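Local atomic coordinates of inositol 2-dehydrogenase (PDB entry 4HKT), a protein that oxidises myo-inositol to 2-keto-myo-inositol (scyllo-inosose) with NAD+ as the electron acceptor, the first step in the breakdown of myo-inositol to acetyl-CoA. Residues B[19-24]-B[286-291]; B[15-20]-B[275-280]; B[30-35]-B[62-67]; B[6-11]-B[42-47]; B[78-83]-B[90-95]. All blocks are in the same frame, centred on the assembly; numbering follows the deposited sequence.

Contact 1: residues B[19-24]-B[286-291]. With NA (sodium ion), chain C; EDO (1,2-ethanediol), chain V.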
# COMPACT_ATOMS: atom_id res chain seq x y z
N ALA B 19 -2.46 -34.24 -1.80
CA ALA B 19 -2.31 -34.97 -3.04
C ALA B 19 -1.58 -34.09 -4.06
O ALA B 19 -0.58 -34.50 -4.68
CB ALA B 19 -3.68 -35.38 -3.57
N LYS B 20 -2.08 -32.86 -4.22
CA LYS B 20 -1.48 -31.88 -5.14
C LYS B 20 -0.03 -31.61 -4.78
O LYS B 20 0.82 -31.54 -5.66
CB LYS B 20 -2.26 -30.56 -5.14
CG LYS B 20 -1.60 -29.47 -5.98
CD LYS B 20 -2.51 -28.27 -6.25
CE LYS B 20 -1.98 -27.49 -7.46
NZ LYS B 20 -2.62 -26.16 -7.66
N ALA B 21 0.26 -31.41 -3.49
CA ALA B 21 1.62 -31.05 -3.09
C ALA B 21 2.58 -32.23 -3.25
O ALA B 21 3.73 -32.04 -3.62
CB ALA B 21 1.65 -30.53 -1.66
N VAL B 22 2.11 -33.44 -2.95
CA VAL B 22 2.95 -34.63 -3.10
C VAL B 22 3.23 -34.84 -4.57
O VAL B 22 4.38 -35.06 -4.96
CB VAL B 22 2.26 -35.89 -2.55
CG1 VAL B 22 2.95 -37.15 -3.04
CG2 VAL B 22 2.26 -35.85 -1.03
N SER B 23 2.16 -34.76 -5.36
CA SER B 23 2.26 -34.88 -6.81
C SER B 23 3.28 -33.88 -7.36
O SER B 23 4.16 -34.25 -8.14
CB SER B 23 0.90 -34.64 -7.46
OG SER B 23 1.03 -34.62 -8.87
N GLY B 24 3.16 -32.62 -6.93
CA GLY B 24 3.98 -31.54 -7.46
C GLY B 24 5.45 -31.67 -7.11
O GLY B 24 6.29 -31.07 -7.76
N ASN B 286 6.15 -26.54 0.34
CA ASN B 286 7.36 -26.41 1.13
C ASN B 286 7.37 -27.43 2.26
O ASN B 286 8.43 -27.96 2.67
CB ASN B 286 7.45 -24.99 1.72
CG ASN B 286 7.83 -23.94 0.70
OD1 ASN B 286 8.31 -24.25 -0.39
ND2 ASN B 286 7.63 -22.67 1.07
N GLU B 287 6.18 -27.66 2.81
CA GLU B 287 5.98 -28.58 3.91
C GLU B 287 6.33 -30.03 3.52
O GLU B 287 7.09 -30.69 4.21
CB GLU B 287 4.50 -28.48 4.30
CG GLU B 287 3.96 -29.43 5.32
CD GLU B 287 2.48 -29.14 5.56
OE1 GLU B 287 1.67 -29.34 4.64
OE2 GLU B 287 2.12 -28.68 6.65
N ILE B 288 5.80 -30.47 2.39
CA ILE B 288 6.13 -31.79 1.85
C ILE B 288 7.63 -31.84 1.57
O ILE B 288 8.32 -32.80 1.96
CB ILE B 288 5.32 -32.15 0.60
CG1 ILE B 288 3.82 -32.26 0.93
CG2 ILE B 288 5.78 -33.47 -0.02
CD1 ILE B 288 3.43 -33.28 1.98
N GLU B 289 8.16 -30.76 1.00
CA GLU B 289 9.60 -30.68 0.75
C GLU B 289 10.40 -30.86 2.02
O GLU B 289 11.34 -31.64 2.06
CB GLU B 289 9.96 -29.37 0.05
CG GLU B 289 11.43 -29.21 -0.30
CD GLU B 289 11.72 -27.81 -0.87
OE1 GLU B 289 10.90 -27.28 -1.65
OE2 GLU B 289 12.75 -27.24 -0.50
N SER B 290 10.03 -30.14 3.07
CA SER B 290 10.70 -30.28 4.37
C SER B 290 10.54 -31.71 4.95
O SER B 290 11.45 -32.25 5.58
CB SER B 290 10.16 -29.24 5.34
OG SER B 290 10.79 -29.37 6.56
N PHE B 291 9.39 -32.31 4.73
CA PHE B 291 9.12 -33.64 5.26
C PHE B 291 10.08 -34.65 4.60
O PHE B 291 10.72 -35.46 5.25
CB PHE B 291 7.67 -34.01 4.97
CG PHE B 291 7.25 -35.34 5.49
CD1 PHE B 291 7.48 -35.69 6.80
CD2 PHE B 291 6.57 -36.20 4.68
CE1 PHE B 291 7.07 -36.92 7.29
CE2 PHE B 291 6.18 -37.44 5.16
CZ PHE B 291 6.41 -37.78 6.47
NA NA C . 5.63 -36.22 -7.59
C1 EDO V . 10.98 -26.10 2.13
O1 EDO V . 11.15 -27.48 2.37
C2 EDO V . 10.87 -25.43 3.48
O2 EDO V . 10.57 -24.05 3.32
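A single side chain, Ile288, supplies one whole side of this helix-to-helix contact, laying two successive carbons against two consecutive residues, Ala21 and Val22. Its CG1 sits 3.8 Å from the CB of Ala21, while the terminal CD1 reaches the CG2 branch of Val22 at 4.1 Å. With CG1 lying anti to the carbonyl carbon (chi1 -64°), the longer branch of Ile288 runs across the gap and bends so that CD1 comes to Val22 obliquely. Val22 turns CG2 to Ile288, and its side chain also touches Phe6 of the central strand.

Polar partners lie away from this seam. Late in helix 13-24 the carbonyl oxygen of Ser23 binds a sodium ion at 2.5 Å, and the backbone oxygens of Asn25 and Ala28 complete the protein ligands. On helix 281-297, a 1,2-ethanediol probably left from crystallisation donates from its O1 to the O of Asn286 at 2.8 Å.

No hydrogen bond joins the two helix segments. Helix 281-297 is therefore held against the first helix of the Rossmann fold here by buried aliphatic surface, a nondirectional contact that depends on shape and exclusion of water.

Contact 2: residues B[15-20]-B[275-280]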
# COMPACT_ATOMS: atom_id res chain seq x y z
N GLY B 15 -7.13 -33.58 2.20
CA GLY B 15 -6.48 -34.64 1.45
C GLY B 15 -6.12 -34.25 0.02
O GLY B 15 -5.05 -34.62 -0.48
N LYS B 16 -7.02 -33.53 -0.64
CA LYS B 16 -6.79 -33.10 -2.02
C LYS B 16 -5.59 -32.16 -2.12
O LYS B 16 -4.80 -32.23 -3.05
CB LYS B 16 -8.03 -32.42 -2.61
CG LYS B 16 -9.22 -33.34 -2.86
CD LYS B 16 -10.37 -32.60 -3.54
CE LYS B 16 -11.43 -33.53 -4.11
NZ LYS B 16 -12.65 -33.62 -3.27
N VAL B 17 -5.44 -31.30 -1.12
CA VAL B 17 -4.39 -30.31 -1.11
C VAL B 17 -3.02 -30.99 -0.99
O VAL B 17 -2.05 -30.61 -1.66
CB VAL B 17 -4.60 -29.30 0.04
CG1 VAL B 17 -3.33 -28.54 0.33
CG2 VAL B 17 -5.75 -28.34 -0.28
N HIS B 18 -2.94 -32.00 -0.12
CA HIS B 18 -1.72 -32.80 0.01
C HIS B 18 -1.42 -33.69 -1.20
O HIS B 18 -0.28 -33.87 -1.56
CB HIS B 18 -1.75 -33.63 1.28
CG HIS B 18 -1.64 -32.80 2.51
ND1 HIS B 18 -0.50 -32.10 2.82
CD2 HIS B 18 -2.55 -32.51 3.46
CE1 HIS B 18 -0.70 -31.44 3.95
NE2 HIS B 18 -1.94 -31.66 4.35
N ALA B 19 -2.46 -34.24 -1.80
CA ALA B 19 -2.31 -34.97 -3.04
C ALA B 19 -1.58 -34.09 -4.06
O ALA B 19 -0.58 -34.50 -4.68
CB ALA B 19 -3.68 -35.38 -3.57
N LYS B 20 -2.08 -32.86 -4.22
CA LYS B 20 -1.48 -31.88 -5.14
C LYS B 20 -0.03 -31.61 -4.78
O LYS B 20 0.82 -31.54 -5.66
CB LYS B 20 -2.26 -30.56 -5.14
CG LYS B 20 -1.60 -29.47 -5.98
CD LYS B 20 -2.51 -28.27 -6.25
CE LYS B 20 -1.98 -27.49 -7.46
NZ LYS B 20 -2.62 -26.16 -7.66
N PHE B 275 -10.09 -19.51 1.13
CA PHE B 275 -9.68 -20.31 2.31
C PHE B 275 -8.27 -20.90 2.14
O PHE B 275 -7.48 -20.41 1.33
CB PHE B 275 -10.75 -21.38 2.62
CG PHE B 275 -10.90 -21.75 4.10
CD1 PHE B 275 -10.23 -21.07 5.13
CD2 PHE B 275 -11.74 -22.81 4.46
CE1 PHE B 275 -10.39 -21.45 6.47
CE2 PHE B 275 -11.91 -23.18 5.79
CZ PHE B 275 -11.24 -22.50 6.79
N PHE B 276 -7.92 -21.90 2.94
CA PHE B 276 -6.55 -22.39 2.98
C PHE B 276 -6.13 -23.02 1.66
O PHE B 276 -4.94 -23.01 1.32
CB PHE B 276 -6.36 -23.36 4.16
CG PHE B 276 -7.24 -24.59 4.09
CD1 PHE B 276 -6.97 -25.62 3.16
CD2 PHE B 276 -8.36 -24.71 4.93
CE1 PHE B 276 -7.79 -26.73 3.09
CE2 PHE B 276 -9.18 -25.84 4.85
CZ PHE B 276 -8.89 -26.84 3.94
N MSE B 277 -7.11 -23.54 0.91
CA MSE B 277 -6.86 -24.26 -0.34
C MSE B 277 -5.98 -23.45 -1.25
O MSE B 277 -5.00 -23.98 -1.77
CB MSE B 277 -8.14 -24.64 -1.10
CG MSE B 277 -9.02 -25.67 -0.37
SE MSE B 277 -10.11 -24.89 1.09
CE MSE B 277 -11.33 -23.77 -0.01
N THR B 278 -6.30 -22.19 -1.47
CA THR B 278 -5.46 -21.39 -2.34
C THR B 278 -4.50 -20.49 -1.59
O THR B 278 -3.47 -20.16 -2.14
CB THR B 278 -6.21 -20.56 -3.39
OG1 THR B 278 -7.20 -19.76 -2.76
CG2 THR B 278 -6.83 -21.45 -4.47
N ARG B 279 -4.82 -20.08 -0.36
CA ARG B 279 -3.89 -19.19 0.36
C ARG B 279 -2.55 -19.88 0.60
O ARG B 279 -1.48 -19.24 0.50
CB ARG B 279 -4.49 -18.68 1.73
CG ARG B 279 -3.43 -18.09 2.69
CD ARG B 279 -2.94 -16.71 2.26
NE ARG B 279 -1.93 -16.09 3.12
CZ ARG B 279 -0.63 -16.41 3.16
NH1 ARG B 279 -0.15 -17.36 2.37
NH2 ARG B 279 0.20 -15.78 3.97
N TYR B 280 -2.58 -21.17 0.90
CA TYR B 280 -1.37 -21.85 1.35
C TYR B 280 -0.73 -22.87 0.38
O TYR B 280 0.10 -23.69 0.79
CB TYR B 280 -1.63 -22.47 2.73
CG TYR B 280 -1.73 -21.40 3.83
CD1 TYR B 280 -0.66 -20.56 4.10
CD2 TYR B 280 -2.89 -21.26 4.60
CE1 TYR B 280 -0.74 -19.58 5.09
CE2 TYR B 280 -2.98 -20.31 5.61
CZ TYR B 280 -1.92 -19.46 5.84
OH TYR B 280 -2.00 -18.50 6.81
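Val17 lies on the first helix of the Rossmann fold, two residues after Gly15, the last glycine of what is probably the GxGxxG dinucleotide-binding motif, and it presses one methyl between Phe276 and Met277 of a short helical turn. That methyl, CG2, makes every close approach. It stands 4.3 Å from CE1 of Phe276, arriving at the edge of the ring and near the ring plane. The same methyl lies 4.2 Å from both the CA and the CG of Met277, touching the root of that side chain and not its end.

Met277 is present as selenomethionine, and its shape explains why only the root is used. After CG the chain folds twice in the same sense (chi2 79°, chi3 67°), which carries the selenium away from helix 13-24 and back over the neighbouring ring. Phe276, in turn, places its CG between the backbone N and the carbonyl carbon (chi1 61°), and this swings the ring toward Val17.

The contact is a modest apolar one near the surface, without a hydrogen bond between the segments. Tyr284, on helix 281-297 directly downstream, touches both Val17 and Phe276. Next along helix 13-24, His18 turns elsewhere and hydrogen-bonds through NE2 to Glu93. Within the short turn, the selenium of Met277 rests 3.5 Å above the plane of the Phe276 ring, displaced from the centre toward the rim.

Contact 3: residues B[30-35]-B[62-67]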
# COMPACT_ATOMS: atom_id res chain seq x y z
N LEU B 30 2.95 -40.30 -5.41
CA LEU B 30 1.73 -40.75 -4.78
C LEU B 30 1.36 -42.12 -5.35
O LEU B 30 1.05 -42.26 -6.53
CB LEU B 30 0.60 -39.75 -5.01
CG LEU B 30 -0.71 -40.10 -4.32
CD1 LEU B 30 -0.53 -40.16 -2.81
CD2 LEU B 30 -1.76 -39.08 -4.68
N VAL B 31 1.40 -43.13 -4.48
CA VAL B 31 1.22 -44.54 -4.83
C VAL B 31 -0.20 -45.01 -4.52
O VAL B 31 -0.81 -45.69 -5.33
CB VAL B 31 2.23 -45.42 -4.05
CG1 VAL B 31 1.97 -46.90 -4.26
CG2 VAL B 31 3.65 -45.05 -4.44
N ALA B 32 -0.71 -44.64 -3.34
CA ALA B 32 -1.99 -45.16 -2.88
C ALA B 32 -2.82 -44.13 -2.12
O ALA B 32 -2.27 -43.31 -1.39
CB ALA B 32 -1.78 -46.39 -2.01
N VAL B 33 -4.12 -44.14 -2.36
CA VAL B 33 -5.07 -43.36 -1.58
C VAL B 33 -6.05 -44.29 -0.87
O VAL B 33 -6.42 -45.33 -1.42
CB VAL B 33 -5.91 -42.43 -2.47
CG1 VAL B 33 -6.87 -41.59 -1.61
CG2 VAL B 33 -5.00 -41.54 -3.28
N ALA B 34 -6.47 -43.89 0.32
CA ALA B 34 -7.53 -44.56 1.06
C ALA B 34 -8.52 -43.53 1.64
O ALA B 34 -8.16 -42.36 1.88
CB ALA B 34 -6.93 -45.42 2.16
N ASP B 35 -9.76 -43.96 1.83
CA ASP B 35 -10.82 -43.13 2.39
C ASP B 35 -11.99 -44.05 2.74
O ASP B 35 -12.10 -45.13 2.19
CB ASP B 35 -11.28 -42.06 1.37
CG ASP B 35 -12.11 -40.95 2.01
OD1 ASP B 35 -11.53 -40.04 2.65
OD2 ASP B 35 -13.35 -40.98 1.84
N ALA B 62 5.04 -52.91 1.53
CA ALA B 62 6.47 -52.69 1.36
C ALA B 62 6.77 -51.51 0.43
O ALA B 62 7.82 -50.88 0.54
CB ALA B 62 7.13 -53.96 0.81
N ASP B 63 5.86 -51.21 -0.48
CA ASP B 63 6.06 -50.11 -1.42
C ASP B 63 5.49 -48.75 -0.94
O ASP B 63 5.10 -47.90 -1.76
CB ASP B 63 5.46 -50.49 -2.77
CG ASP B 63 3.97 -50.49 -2.76
OD1 ASP B 63 3.36 -50.75 -1.69
OD2 ASP B 63 3.40 -50.25 -3.85
N ILE B 64 5.42 -48.55 0.38
CA ILE B 64 5.07 -47.26 0.97
C ILE B 64 6.17 -46.88 1.97
O ILE B 64 6.50 -47.66 2.86
CB ILE B 64 3.70 -47.32 1.66
CG1 ILE B 64 2.58 -47.66 0.66
CG2 ILE B 64 3.39 -46.00 2.35
CD1 ILE B 64 2.30 -46.62 -0.40
N ASP B 65 6.74 -45.69 1.79
CA ASP B 65 7.77 -45.15 2.69
C ASP B 65 7.17 -44.21 3.76
O ASP B 65 7.71 -44.06 4.85
CB ASP B 65 8.80 -44.35 1.87
CG ASP B 65 9.44 -45.19 0.73
OD1 ASP B 65 9.97 -46.28 1.01
OD2 ASP B 65 9.43 -44.73 -0.44
N ALA B 66 6.07 -43.56 3.43
CA ALA B 66 5.59 -42.44 4.20
C ALA B 66 4.10 -42.36 4.00
O ALA B 66 3.61 -42.68 2.90
CB ALA B 66 6.26 -41.17 3.72
N VAL B 67 3.39 -41.91 5.04
CA VAL B 67 1.96 -41.64 4.97
C VAL B 67 1.62 -40.21 5.31
O VAL B 67 2.30 -39.57 6.11
CB VAL B 67 1.10 -42.56 5.88
CG1 VAL B 67 1.13 -43.97 5.35
CG2 VAL B 67 1.56 -42.53 7.32
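The carboxylate of Asp63 is the flat group that touches Val31, and it does so through one oxygen: OD2 lies 3.7 Å from the CG1 methyl. The methyl stands above the carboxylate plane, just beyond OD2. That oxygen also forms a salt bridge with Arg53, and the side chains of Val31 and Ala32 touch Arg53 as well. The charged end of Asp63 is thus held by an arginine while a valine methyl packs against it. In Asp63 a chi1 of 72° tucks CG over the backbone, which brings the carboxylate across toward Val31.

Beside it, Ile64 provides the apolar part. Its CD1 approaches the CB of Val31 at 3.8 Å and CG1 of the same residue at 3.9 Å, the two side chains lying alongside each other and pointing opposite ways. A more distant approach, 4.4 Å, links CD1 to the CB of Ala32. Val31 has a psi of -45°, far from extended, and both it and the following Ala32 direct CB toward Ile64.

The contact joins strand 28-34 to the loop leading into strand 66-69, with strand 4-9 lying between the two strands in the parallel sheet. Arg5 of the intervening strand donates from NE to Asp63 O and from its backbone N to Asp65 OD2, while Val31 pairs with Phe6 and Glu51. Ile58 of helix 55-60 covers Ala32 and Val67.

Contact 4: residues B[6-11]-B[42-47]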
# COMPACT_ATOMS: atom_id res chain seq x y z
N PHE B 6 4.51 -42.40 -1.18
CA PHE B 6 3.51 -41.91 -0.25
C PHE B 6 2.18 -42.66 -0.35
O PHE B 6 1.67 -42.92 -1.45
CB PHE B 6 3.21 -40.42 -0.54
CG PHE B 6 4.25 -39.47 -0.03
CD1 PHE B 6 4.05 -38.75 1.15
CD2 PHE B 6 5.44 -39.28 -0.72
CE1 PHE B 6 5.01 -37.88 1.62
CE2 PHE B 6 6.41 -38.41 -0.26
CZ PHE B 6 6.19 -37.70 0.91
N GLY B 7 1.61 -42.97 0.80
CA GLY B 7 0.22 -43.35 0.89
C GLY B 7 -0.51 -42.17 1.49
O GLY B 7 -0.01 -41.59 2.46
N LEU B 8 -1.65 -41.82 0.92
CA LEU B 8 -2.52 -40.76 1.43
C LEU B 8 -3.73 -41.41 2.08
O LEU B 8 -4.38 -42.27 1.47
CB LEU B 8 -2.99 -39.84 0.29
CG LEU B 8 -4.05 -38.78 0.61
CD1 LEU B 8 -3.63 -37.90 1.76
CD2 LEU B 8 -4.35 -37.92 -0.61
N LEU B 9 -4.03 -41.00 3.31
CA LEU B 9 -5.20 -41.47 4.04
C LEU B 9 -6.12 -40.31 4.24
O LEU B 9 -5.78 -39.35 4.95
CB LEU B 9 -4.81 -42.05 5.40
CG LEU B 9 -3.60 -42.97 5.43
CD1 LEU B 9 -3.45 -43.54 6.82
CD2 LEU B 9 -3.72 -44.09 4.42
N GLY B 10 -7.29 -40.39 3.62
CA GLY B 10 -8.27 -39.32 3.64
C GLY B 10 -8.28 -38.55 2.33
O GLY B 10 -7.23 -38.07 1.87
N ALA B 11 -9.46 -38.41 1.74
CA ALA B 11 -9.61 -37.80 0.41
C ALA B 11 -10.53 -36.58 0.38
O ALA B 11 -11.02 -36.20 -0.68
CB ALA B 11 -10.10 -38.86 -0.58
N GLU B 42 -11.36 -42.96 -5.15
CA GLU B 42 -11.36 -43.15 -6.60
C GLU B 42 -11.08 -41.83 -7.34
O GLU B 42 -10.21 -41.78 -8.22
CB GLU B 42 -12.70 -43.74 -7.07
CG GLU B 42 -12.87 -45.23 -6.76
CD GLU B 42 -14.32 -45.69 -6.86
OE1 GLU B 42 -15.05 -45.20 -7.75
OE2 GLU B 42 -14.74 -46.55 -6.05
N ALA B 43 -11.79 -40.77 -6.97
CA ALA B 43 -11.58 -39.46 -7.59
C ALA B 43 -10.10 -39.03 -7.56
O ALA B 43 -9.56 -38.53 -8.55
CB ALA B 43 -12.45 -38.40 -6.91
N ILE B 44 -9.44 -39.24 -6.42
CA ILE B 44 -8.04 -38.85 -6.29
C ILE B 44 -7.16 -39.82 -7.06
O ILE B 44 -6.20 -39.40 -7.71
CB ILE B 44 -7.62 -38.74 -4.80
CG1 ILE B 44 -8.35 -37.56 -4.15
CG2 ILE B 44 -6.12 -38.57 -4.66
CD1 ILE B 44 -7.98 -37.29 -2.71
N ALA B 45 -7.47 -41.11 -6.99
CA ALA B 45 -6.79 -42.11 -7.80
C ALA B 45 -6.95 -41.80 -9.29
O ALA B 45 -5.98 -41.83 -10.05
CB ALA B 45 -7.34 -43.50 -7.50
N GLY B 46 -8.19 -41.51 -9.69
CA GLY B 46 -8.48 -41.10 -11.06
C GLY B 46 -7.55 -39.98 -11.51
O GLY B 46 -6.78 -40.15 -12.46
N ALA B 47 -7.61 -38.86 -10.81
CA ALA B 47 -6.89 -37.63 -11.20
C ALA B 47 -5.36 -37.72 -11.16
O ALA B 47 -4.69 -36.97 -11.86
CB ALA B 47 -7.36 -36.45 -10.37
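Ile44 reaches out from helix 38-48 with its longer branch fully stretched, and its terminal CD1 comes to rest against Ala11. CG1 sits beside the backbone N (chi1 -68°) and CD1 continues straight on (chi2 -177°), so the branch points at the turn after the first strand. The fit is tight: CD1 lies 3.4 Å from the CB of Ala11, closer than carbon atoms usually pack, and 3.6 Å from its CA. The other branch, CG2, faces Val33 of strand 28-34.

Leu8 approaches the same methyl from the strand. Its CG lies opposite the backbone N (chi1 172°), and CD2 ends 4.2 Å from CD1 of Ile44, a looser approach than that of Ala11. Ile44 CD1 therefore has contacts from both the end of the strand and the loop that follows it.

Between those two residues the chain passes Gly10, whose positive phi suits a residue without a side chain; it is the first glycine of a probable GxGxxG dinucleotide-binding motif. Asp35 OD1 accepts a hydrogen bond from the N of Ala11, which would help hold the turn.

Strand 4-9 is central in the parallel sheet, paired with strands 28-34 and 66-69. Helix 38-48 packs on the same side of the sheet as helix 13-24, whose Ala19 touches Leu8 and whose Lys16 touches Ile44.

Contact 5: residues B[78-83]-B[90-95]. With EDO (1,2-ethanediol), chain U.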
# COMPACT_ATOMS: atom_id res chain seq x y z
N ASP B 78 -4.30 -42.98 16.78
CA ASP B 78 -4.21 -44.42 16.54
C ASP B 78 -3.46 -44.67 15.23
O ASP B 78 -2.64 -45.57 15.14
CB ASP B 78 -5.62 -45.01 16.44
CG ASP B 78 -6.29 -45.17 17.79
OD1 ASP B 78 -5.62 -45.03 18.83
OD2 ASP B 78 -7.51 -45.44 17.83
N LEU B 79 -3.74 -43.88 14.22
CA LEU B 79 -3.08 -44.05 12.94
C LEU B 79 -1.60 -43.72 13.02
O LEU B 79 -0.77 -44.45 12.45
CB LEU B 79 -3.77 -43.26 11.85
CG LEU B 79 -5.06 -43.89 11.36
CD1 LEU B 79 -5.76 -42.92 10.44
CD2 LEU B 79 -4.82 -45.23 10.65
N ILE B 80 -1.25 -42.68 13.77
CA ILE B 80 0.16 -42.36 14.01
C ILE B 80 0.85 -43.54 14.68
O ILE B 80 1.92 -43.98 14.25
CB ILE B 80 0.35 -41.07 14.86
CG1 ILE B 80 -0.14 -39.85 14.11
CG2 ILE B 80 1.82 -40.92 15.24
CD1 ILE B 80 -0.41 -38.63 15.01
N GLU B 81 0.27 -44.09 15.74
CA GLU B 81 0.90 -45.22 16.43
C GLU B 81 1.07 -46.45 15.51
O GLU B 81 2.13 -47.10 15.52
CB GLU B 81 0.09 -45.61 17.68
CG GLU B 81 0.17 -44.60 18.79
CD GLU B 81 -0.74 -44.91 19.98
OE1 GLU B 81 -1.72 -45.66 19.81
OE2 GLU B 81 -0.49 -44.34 21.07
N ARG B 82 0.06 -46.76 14.72
CA ARG B 82 0.10 -47.88 13.80
C ARG B 82 1.21 -47.70 12.73
O ARG B 82 2.00 -48.63 12.45
CB ARG B 82 -1.23 -48.05 13.10
CG ARG B 82 -2.34 -48.71 13.90
CD ARG B 82 -3.67 -48.56 13.19
NE ARG B 82 -3.70 -49.40 12.01
CZ ARG B 82 -4.73 -49.55 11.18
NH1 ARG B 82 -5.86 -48.88 11.35
NH2 ARG B 82 -4.60 -50.38 10.14
N PHE B 83 1.30 -46.51 12.14
CA PHE B 83 2.27 -46.33 11.08
C PHE B 83 3.68 -46.19 11.63
O PHE B 83 4.65 -46.61 10.96
CB PHE B 83 1.82 -45.24 10.10
CG PHE B 83 0.77 -45.70 9.15
CD1 PHE B 83 1.12 -46.24 7.92
CD2 PHE B 83 -0.57 -45.69 9.51
CE1 PHE B 83 0.14 -46.72 7.06
CE2 PHE B 83 -1.54 -46.13 8.63
CZ PHE B 83 -1.18 -46.66 7.40
N ILE B 90 5.62 -40.37 8.96
CA ILE B 90 4.24 -39.93 9.14
C ILE B 90 4.13 -38.40 9.12
O ILE B 90 4.80 -37.68 9.86
CB ILE B 90 3.71 -40.41 10.51
CG1 ILE B 90 3.85 -41.91 10.67
CG2 ILE B 90 2.26 -40.03 10.70
CD1 ILE B 90 4.31 -42.29 12.06
N PHE B 91 3.28 -37.94 8.26
CA PHE B 91 2.85 -36.57 8.29
C PHE B 91 1.39 -36.61 8.71
O PHE B 91 0.57 -37.23 8.03
CB PHE B 91 2.98 -35.91 6.92
CG PHE B 91 2.42 -34.53 6.89
CD1 PHE B 91 3.23 -33.43 7.15
CD2 PHE B 91 1.08 -34.34 6.69
CE1 PHE B 91 2.70 -32.16 7.19
CE2 PHE B 91 0.53 -33.08 6.73
CZ PHE B 91 1.35 -31.98 6.98
N CYS B 92 1.04 -35.92 9.80
CA CYS B 92 -0.33 -35.92 10.25
C CYS B 92 -0.94 -34.52 10.35
O CYS B 92 -0.39 -33.67 11.01
CB CYS B 92 -0.43 -36.62 11.60
SG CYS B 92 -2.14 -37.00 12.04
N GLU B 93 -2.07 -34.30 9.68
CA GLU B 93 -2.82 -33.06 9.86
C GLU B 93 -3.19 -32.84 11.35
O GLU B 93 -3.39 -33.79 12.11
CB GLU B 93 -4.08 -33.06 9.02
CG GLU B 93 -3.87 -32.53 7.60
CD GLU B 93 -3.49 -31.05 7.57
OE1 GLU B 93 -3.95 -30.28 8.45
OE2 GLU B 93 -2.67 -30.67 6.70
N LYS B 94 -3.27 -31.57 11.74
CA LYS B 94 -3.64 -31.24 13.09
C LYS B 94 -5.00 -31.85 13.37
O LYS B 94 -5.80 -32.00 12.45
CB LYS B 94 -3.72 -29.73 13.28
CG LYS B 94 -4.98 -29.15 12.70
CD LYS B 94 -5.29 -27.79 13.26
CE LYS B 94 -6.54 -27.25 12.62
NZ LYS B 94 -7.73 -27.84 13.26
N PRO B 95 -5.28 -32.21 14.62
CA PRO B 95 -4.36 -32.33 15.75
C PRO B 95 -3.86 -33.78 15.81
O PRO B 95 -4.29 -34.62 15.03
CB PRO B 95 -5.26 -32.06 16.95
CG PRO B 95 -6.56 -32.63 16.55
CD PRO B 95 -6.67 -32.45 15.05
C1 EDO U . -3.89 -48.67 17.16
O1 EDO U . -3.41 -49.96 16.74
C2 EDO U . -2.77 -47.82 17.74
O2 EDO U . -2.25 -48.31 18.98
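Ile80, Phe83, Ile90 and Cys92 form the close-packed face between the helix and the strand. Ile90 sends CD1 to within 3.7 Å of the carbonyl oxygen of Ile80, and its CG1 meets the CB of Phe83 at 3.9 Å. Its chi2 of 139° lies off the staggered values, which suggests some strain in fitting this branch under the helix. Ile80 extends its own longer branch further along the strand, where CD1 touches the SG of Cys92 at 3.8 Å. The isoleucines also touch each other, CG1 of Ile80 lying 4.2 Å from CG2 of Ile90.

Strand 66-69, helix 76-85 and strand 89-93 make up a beta-alpha-beta unit of the Rossmann fold. The segments 78-83 and 90-93 run antiparallel (178°), their axes approaching to 9.4 Å.

The outward side of the helix is charged. Glu81 points away from the strand; its OE1 accepts a hydrogen bond of 2.8 Å from O2 of a 1,2-ethanediol, probably picked up from the crystallisation liquor, and joins Arg102 in a salt bridge that Asp78 shares. Arg82 bends at chi3 and leads its guanidinium off to Asp56 and Glu59 of the neighbouring helix 55-60.

From the N terminus, strand 4-9 and its glycine turn pack against helix 38-48 in contact 4, whose loop encloses helix 13-24 and strand 28-34. Contacts 2 and 1 start on that enclosed helix, sharing Ala19 and Lys20, and close loops of more than 250 residues at the consecutive helices 276-279 and 281-297; both cross contact 4. Contact 3 also crosses contact 4, running from strand 28-34 to the loop before strand 66-69; a probable hydrogen bond from Gly10 N to Ala34 O (2.8 Å) links the two. Contact 5 is a short closure that follows contacts 3 and 4 in series. Contacts 3 and 5 lie within the long loops of contacts 1 and 2, which fasten the late helices to the Rossmann domain.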